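Local structure of DUF72 domain-containing protein (1VPQ) at residues Y167-L170 with R171-I175; V154-H158 with Y159-R163. The protein is of unknown function but belongs to the DUF72 family, whose members are placed among the TIM-barrel folds. All blocks are in the same frame, centred on the assembly; numbering follows the deposited sequence.

Contact 1. Residues Y167-L170 with R171-I175; sequences YEFL and RNHGI
His173 folds back over Phe169 and meets both its ring and its backbone oxygen. Its ND1 donates to Phe169 O at 2.7 Å, an almost straight bond (167°) with the oxygen in the plane of the imidazole, which fixes that ring's rotation and implies a proton on ND1. With CG anti to its carbonyl carbon (chi1 -61°), His173 is turned back along the helix, and its ring lies obliquely over one face of Phe169, the planes 33° apart. The same Phe169 O also receives weak bonds from the amides of Asn172 and His173. Just before it, i to i+4 bonds run from Arg171 N to Tyr167 O at 3.0 Å and from Asn172 N to Glu168 O at 2.9 Å. These residues form the last turns of helix 164-173 in a beta-alpha-beta unit with strands 152-155 and 176-181, and Gly174, with positive phi, turns the chain out. At this end Leu170 O takes two amides from opposite faces of its carbonyl plane: Ile175 N at 3.1 Å in a nearly straight bond, and the more bent His173 N. Beside them Leu170 CD2 packs against Ile175 CB at 3.8 Å. His173 O accepts from Arg145, and Ile175 O from Thr196 OG1. Bent at chi3, Arg171 brings NH2 within 3.4 Å of Tyr167 CB and into a long, weak ion pair with Glu164; Tyr167 OH is hydrogen-bonded to Asp162.

Contact 2. Residues V154-H158 with Y159-R163; sequences VEFRH and YSWDR. With SO4 (sulfate ion), chain C; SO4 (sulfate ion), chain B.
This is a buried local contact round the turn between strand 152-155 and helix 164-173, where Phe156 meets Trp161 and His158 meets Ser160. Phe156 forms an offset stack on the five-membered ring of Trp161, planes 13° apart, with Phe156 CD1 3.5 Å from Trp161 CD2; Trp161 CB adds a CH-pi contact over the phenyl ring. The indole NE1 is hydrogen-bonded to Phe131 O. Were Trp161 replaced by alanine, Phe156 would probably lose the partner over one face and Phe131 O its indole donor. Residues 159-161 make a short 3-10 turn, in which Trp161 N returns weakly to His158 O at 3.3 Å. His158 ND1 and Ser160 OG share a hydrogen bond of 2.6 Å at the imidazole edge, Ser160 OG being also hydrogen-bonded to Phe133 N, while Tyr159 CD1 lies over one face of the imidazole. Just past the C-terminal end of the strand, where TIM barrels usually place their active sites, Arg157, bent at chi2 and chi3, presents its guanidinium edge to two sulfates, probably from the crystallisation liquor: NE reaches O4 of the chain C ion at 2.9 Å and NH1 O1 of the chain B ion at 3.1 Å. Glu155 OE2 forms a salt bridge with Arg157 NH1 at 3.5 Å.

Both contacts belong to one beta-alpha-beta unit: contact 2 is the loop leading from strand 152-155 into helix 164-173, and contact 1 is the C-terminal end of that helix and the turn towards strand 176-181. Their centres lie about 14 Å apart. Contact 2 is the more buried and mixes aromatic packing with a charged, anion-binding side; contact 1 is partly exposed and is held chiefly by backbone carbonyls closing a helix end. Two points join them: the hydrogen bond between Tyr167 and Asp162 is the polar one, and Ile175 CG2 against Val154 CG2 at 3.6 Å the apolar one. Helix 135-147 flanks both, its Leu141 touching Phe169, Phe156 and Trp161.

Contact 1. Residues Y167-L170 with R171-I175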
loop_
_atom_site.group_PDB
_atom_site.type_symbol
_atom_site.label_atom_id
_atom_site.label_comp_id
_atom_site.label_asym_id
_atom_site.label_seq_id
_atom_site.Cartn_x
_atom_site.Cartn_y
_atom_site.Cartn_z
ATOM N N TYR A 167 15.588 2.710 -10.756
ATOM C CA TYR A 167 14.790 3.927 -10.901
ATOM C C TYR A 167 14.660 4.344 -12.363
ATOM O O TYR A 167 13.619 4.837 -12.773
ATOM C CB TYR A 167 15.391 5.061 -10.065
ATOM C CG TYR A 167 15.388 4.717 -8.615
ATOM C CD1 TYR A 167 14.258 4.940 -7.836
ATOM C CD2 TYR A 167 16.481 4.095 -8.032
ATOM C CE1 TYR A 167 14.224 4.579 -6.503
ATOM C CE2 TYR A 167 16.462 3.726 -6.696
ATOM C CZ TYR A 167 15.332 3.976 -5.933
ATOM O OH TYR A 167 15.309 3.625 -4.604
ATOM N N GLU A 168 15.726 4.152 -13.133
ATOM C CA GLU A 168 15.694 4.359 -14.579
ATOM C C GLU A 168 14.682 3.428 -15.241
ATOM O O GLU A 168 13.937 3.839 -16.131
ATOM C CB GLU A 168 17.089 4.155 -15.190
ATOM C CG GLU A 168 18.081 5.242 -14.775
ATOM C CD GLU A 168 19.433 5.160 -15.485
ATOM O OE1 GLU A 168 19.875 4.035 -15.810
ATOM O OE2 GLU A 168 20.063 6.227 -15.703
ATOM N N PHE A 169 14.651 2.172 -14.802
ATOM C CA PHE A 169 13.676 1.226 -15.329
ATOM C C PHE A 169 12.241 1.688 -15.041
ATOM O O PHE A 169 11.403 1.739 -15.941
ATOM C CB PHE A 169 13.896 -0.188 -14.778
ATOM C CG PHE A 169 12.825 -1.155 -15.197
ATOM C CD1 PHE A 169 12.863 -1.761 -16.449
ATOM C CD2 PHE A 169 11.749 -1.415 -14.367
ATOM C CE1 PHE A 169 11.850 -2.638 -16.844
ATOM C CE2 PHE A 169 10.741 -2.278 -14.760
ATOM C CZ PHE A 169 10.790 -2.889 -15.993
ATOM N N LEU A 170 11.968 2.014 -13.781
ATOM C CA LEU A 170 10.634 2.441 -13.374
ATOM C C LEU A 170 10.195 3.658 -14.193
ATOM O O LEU A 170 9.129 3.640 -14.783
ATOM C CB LEU A 170 10.591 2.745 -11.878
ATOM C CG LEU A 170 10.850 1.576 -10.917
ATOM C CD1 LEU A 170 10.862 2.058 -9.490
ATOM C CD2 LEU A 170 9.824 0.466 -11.071
ATOM N N ARG A 171 11.030 4.692 -14.225
ATOM C CA ARG A 171 10.808 5.880 -15.070
ATOM C C ARG A 171 10.572 5.603 -16.557
ATOM O O ARG A 171 9.790 6.308 -17.225
ATOM C CB ARG A 171 12.005 6.837 -14.970
ATOM C CG ARG A 171 11.941 7.810 -13.810
ATOM C CD ARG A 171 13.119 8.775 -13.846
ATOM N NE ARG A 171 14.170 8.379 -12.912
ATOM C CZ ARG A 171 14.262 8.778 -11.639
ATOM N NH1 ARG A 171 13.367 9.612 -11.101
ATOM N NH2 ARG A 171 15.271 8.339 -10.886
ATOM N N ASN A 172 11.286 4.628 -17.113
ATOM C CA ASN A 172 11.138 4.329 -18.538
ATOM C C ASN A 172 9.830 3.607 -18.827
ATOM O O ASN A 172 9.363 3.601 -19.964
ATOM C CB ASN A 172 12.315 3.513 -19.059
ATOM C CG ASN A 172 13.513 4.373 -19.416
ATOM O OD1 ASN A 172 13.377 5.480 -19.922
ATOM N ND2 ASN A 172 14.695 3.851 -19.170
ATOM N N HIS A 173 9.239 3.018 -17.789
ATOM C CA HIS A 173 8.008 2.248 -17.930
ATOM C C HIS A 173 6.810 2.820 -17.179
ATOM O O HIS A 173 5.764 2.188 -17.131
ATOM C CB HIS A 173 8.286 0.805 -17.516
ATOM C CG HIS A 173 9.328 0.150 -18.366
ATOM N ND1 HIS A 173 10.676 0.255 -18.100
ATOM C CD2 HIS A 173 9.222 -0.555 -19.517
ATOM C CE1 HIS A 173 11.353 -0.389 -19.034
ATOM N NE2 HIS A 173 10.496 -0.891 -19.904
ATOM N N GLY A 174 6.960 4.025 -16.619
ATOM C CA GLY A 174 5.868 4.720 -15.925
ATOM C C GLY A 174 5.291 3.958 -14.741
ATOM O O GLY A 174 4.072 3.932 -14.532
ATOM N N ILE A 175 6.167 3.327 -13.968
ATOM C CA ILE A 175 5.766 2.648 -12.737
ATOM C C ILE A 175 6.080 3.544 -11.546
ATOM O O ILE A 175 7.201 4.015 -11.390
ATOM C CB ILE A 175 6.471 1.299 -12.568
ATOM C CG1 ILE A 175 6.131 0.376 -13.747
ATOM C CG2 ILE A 175 6.061 0.646 -11.242
ATOM C CD1 ILE A 175 7.057 -0.821 -13.902
#

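Contact 2. Residues V154-H158 with Y159-R163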
loop_
_atom_site.group_PDB
_atom_site.type_symbol
_atom_site.label_atom_id
_atom_site.label_comp_id
_atom_site.label_asym_id
_atom_site.label_seq_id
_atom_site.Cartn_x
_atom_site.Cartn_y
_atom_site.Cartn_z
ATOM N N VAL A 154 5.196 -0.104 -7.626
ATOM C CA VAL A 154 6.008 -1.246 -7.186
ATOM C C VAL A 154 6.832 -0.928 -5.926
ATOM O O VAL A 154 7.450 0.142 -5.814
ATOM C CB VAL A 154 6.943 -1.771 -8.334
ATOM C CG1 VAL A 154 7.989 -2.755 -7.792
ATOM C CG2 VAL A 154 6.124 -2.449 -9.446
ATOM N N GLU A 155 6.834 -1.898 -5.009
ATOM C CA GLU A 155 7.619 -1.877 -3.782
ATOM C C GLU A 155 8.553 -3.098 -3.713
ATOM O O GLU A 155 8.113 -4.238 -3.905
ATOM C CB GLU A 155 6.674 -1.929 -2.570
ATOM C CG GLU A 155 7.361 -1.753 -1.220
ATOM C CD GLU A 155 6.468 -2.114 -0.039
ATOM O OE1 GLU A 155 5.254 -1.858 -0.113
ATOM O OE2 GLU A 155 6.976 -2.650 0.972
ATOM N N PHE A 156 9.819 -2.853 -3.379
ATOM C CA PHE A 156 10.806 -3.911 -3.143
ATOM C C PHE A 156 11.131 -4.052 -1.661
ATOM O O PHE A 156 11.098 -3.075 -0.911
ATOM C CB PHE A 156 12.104 -3.616 -3.884
ATOM C CG PHE A 156 11.910 -3.142 -5.285
ATOM C CD1 PHE A 156 11.658 -4.047 -6.307
ATOM C CD2 PHE A 156 11.997 -1.790 -5.589
ATOM C CE1 PHE A 156 11.482 -3.603 -7.628
ATOM C CE2 PHE A 156 11.828 -1.334 -6.901
ATOM C CZ PHE A 156 11.573 -2.244 -7.920
ATOM N N ARG A 157 11.452 -5.280 -1.259
ATOM C CA ARG A 157 11.865 -5.588 0.106
ATOM C C ARG A 157 13.377 -5.807 0.214
ATOM O O ARG A 157 13.961 -5.568 1.267
ATOM C CB ARG A 157 11.150 -6.844 0.596
ATOM C CG ARG A 157 11.344 -7.134 2.086
ATOM C CD ARG A 157 10.273 -6.455 2.883
ATOM N NE ARG A 157 9.066 -7.279 2.926
ATOM C CZ ARG A 157 7.820 -6.820 2.963
ATOM N NH1 ARG A 157 7.564 -5.517 2.927
ATOM N NH2 ARG A 157 6.813 -7.679 3.021
ATOM N N HIS A 158 14.010 -6.249 -0.869
ATOM C CA HIS A 158 15.422 -6.634 -0.825
ATOM C C HIS A 158 16.336 -5.444 -1.179
ATOM O O HIS A 158 16.046 -4.690 -2.113
ATOM C CB HIS A 158 15.660 -7.820 -1.776
ATOM C CG HIS A 158 16.939 -8.559 -1.522
ATOM N ND1 HIS A 158 18.048 -8.429 -2.332
ATOM C CD2 HIS A 158 17.286 -9.437 -0.548
ATOM C CE1 HIS A 158 19.020 -9.193 -1.867
ATOM N NE2 HIS A 158 18.583 -9.815 -0.786
ATOM N N TYR A 159 17.428 -5.304 -0.421
ATOM C CA TYR A 159 18.403 -4.218 -0.572
ATOM C C TYR A 159 18.999 -4.077 -1.992
ATOM O O TYR A 159 19.233 -2.961 -2.465
ATOM C CB TYR A 159 19.538 -4.381 0.461
ATOM C CG TYR A 159 20.538 -5.472 0.122
ATOM C CD1 TYR A 159 20.252 -6.818 0.375
ATOM C CD2 TYR A 159 21.764 -5.160 -0.459
ATOM C CE1 TYR A 159 21.160 -7.816 0.059
ATOM C CE2 TYR A 159 22.675 -6.154 -0.783
ATOM C CZ TYR A 159 22.369 -7.483 -0.526
ATOM O OH TYR A 159 23.276 -8.476 -0.851
ATOM N N SER A 160 19.236 -5.213 -2.653
ATOM C CA SER A 160 19.838 -5.272 -3.993
ATOM C C SER A 160 19.193 -4.341 -5.027
ATOM O O SER A 160 19.813 -4.009 -6.041
ATOM C CB SER A 160 19.783 -6.710 -4.516
ATOM O OG SER A 160 18.452 -7.194 -4.562
ATOM N N TRP A 161 17.948 -3.943 -4.767
ATOM C CA TRP A 161 17.178 -3.113 -5.685
ATOM C C TRP A 161 17.469 -1.608 -5.605
ATOM O O TRP A 161 17.087 -0.867 -6.511
ATOM C CB TRP A 161 15.677 -3.346 -5.459
ATOM C CG TRP A 161 15.171 -4.665 -5.969
ATOM C CD1 TRP A 161 14.871 -5.771 -5.228
ATOM C CD2 TRP A 161 14.880 -5.007 -7.331
ATOM N NE1 TRP A 161 14.429 -6.776 -6.041
ATOM C CE2 TRP A 161 14.428 -6.339 -7.338
ATOM C CE3 TRP A 161 14.973 -4.318 -8.551
ATOM C CZ2 TRP A 161 14.063 -6.999 -8.509
ATOM C CZ3 TRP A 161 14.607 -4.974 -9.716
ATOM C CH2 TRP A 161 14.156 -6.303 -9.685
ATOM N N ASP A 162 18.112 -1.143 -4.534
ATOM C CA ASP A 162 18.348 0.307 -4.363
ATOM C C ASP A 162 19.559 0.788 -5.161
ATOM O O ASP A 162 20.590 1.159 -4.590
ATOM C CB ASP A 162 18.492 0.705 -2.883
ATOM C CG ASP A 162 18.774 2.203 -2.707
ATOM O OD1 ASP A 162 18.109 3.008 -3.379
ATOM O OD2 ASP A 162 19.671 2.576 -1.919
ATOM N N ARG A 163 19.409 0.795 -6.483
ATOM C CA ARG A 163 20.484 1.169 -7.396
ATOM C C ARG A 163 19.888 1.948 -8.569
ATOM O O ARG A 163 18.695 1.861 -8.827
ATOM C CB ARG A 163 21.242 -0.078 -7.883
ATOM C CG ARG A 163 20.355 -1.170 -8.468
ATOM C CD ARG A 163 21.138 -2.432 -8.795
ATOM N NE ARG A 163 22.171 -2.209 -9.803
ATOM C CZ ARG A 163 23.122 -3.082 -10.138
ATOM N NH1 ARG A 163 23.197 -4.272 -9.556
ATOM N NH2 ARG A 163 24.010 -2.758 -11.069
HETATM S S SO4 C . 8.689 -10.856 3.303
HETATM O O1 SO4 C . 7.278 -10.818 2.930
HETATM O O2 SO4 C . 9.031 -12.157 3.849
HETATM O O3 SO4 C . 9.515 -10.638 2.125
HETATM O O4 SO4 C . 8.979 -9.827 4.293
HETATM S S SO4 B . 3.432 -5.865 3.371
HETATM O O1 SO4 B . 4.457 -5.274 2.515
HETATM O O2 SO4 B . 3.506 -7.320 3.319
HETATM O O3 SO4 B . 3.666 -5.416 4.735
HETATM O O4 SO4 B . 2.114 -5.458 2.895
#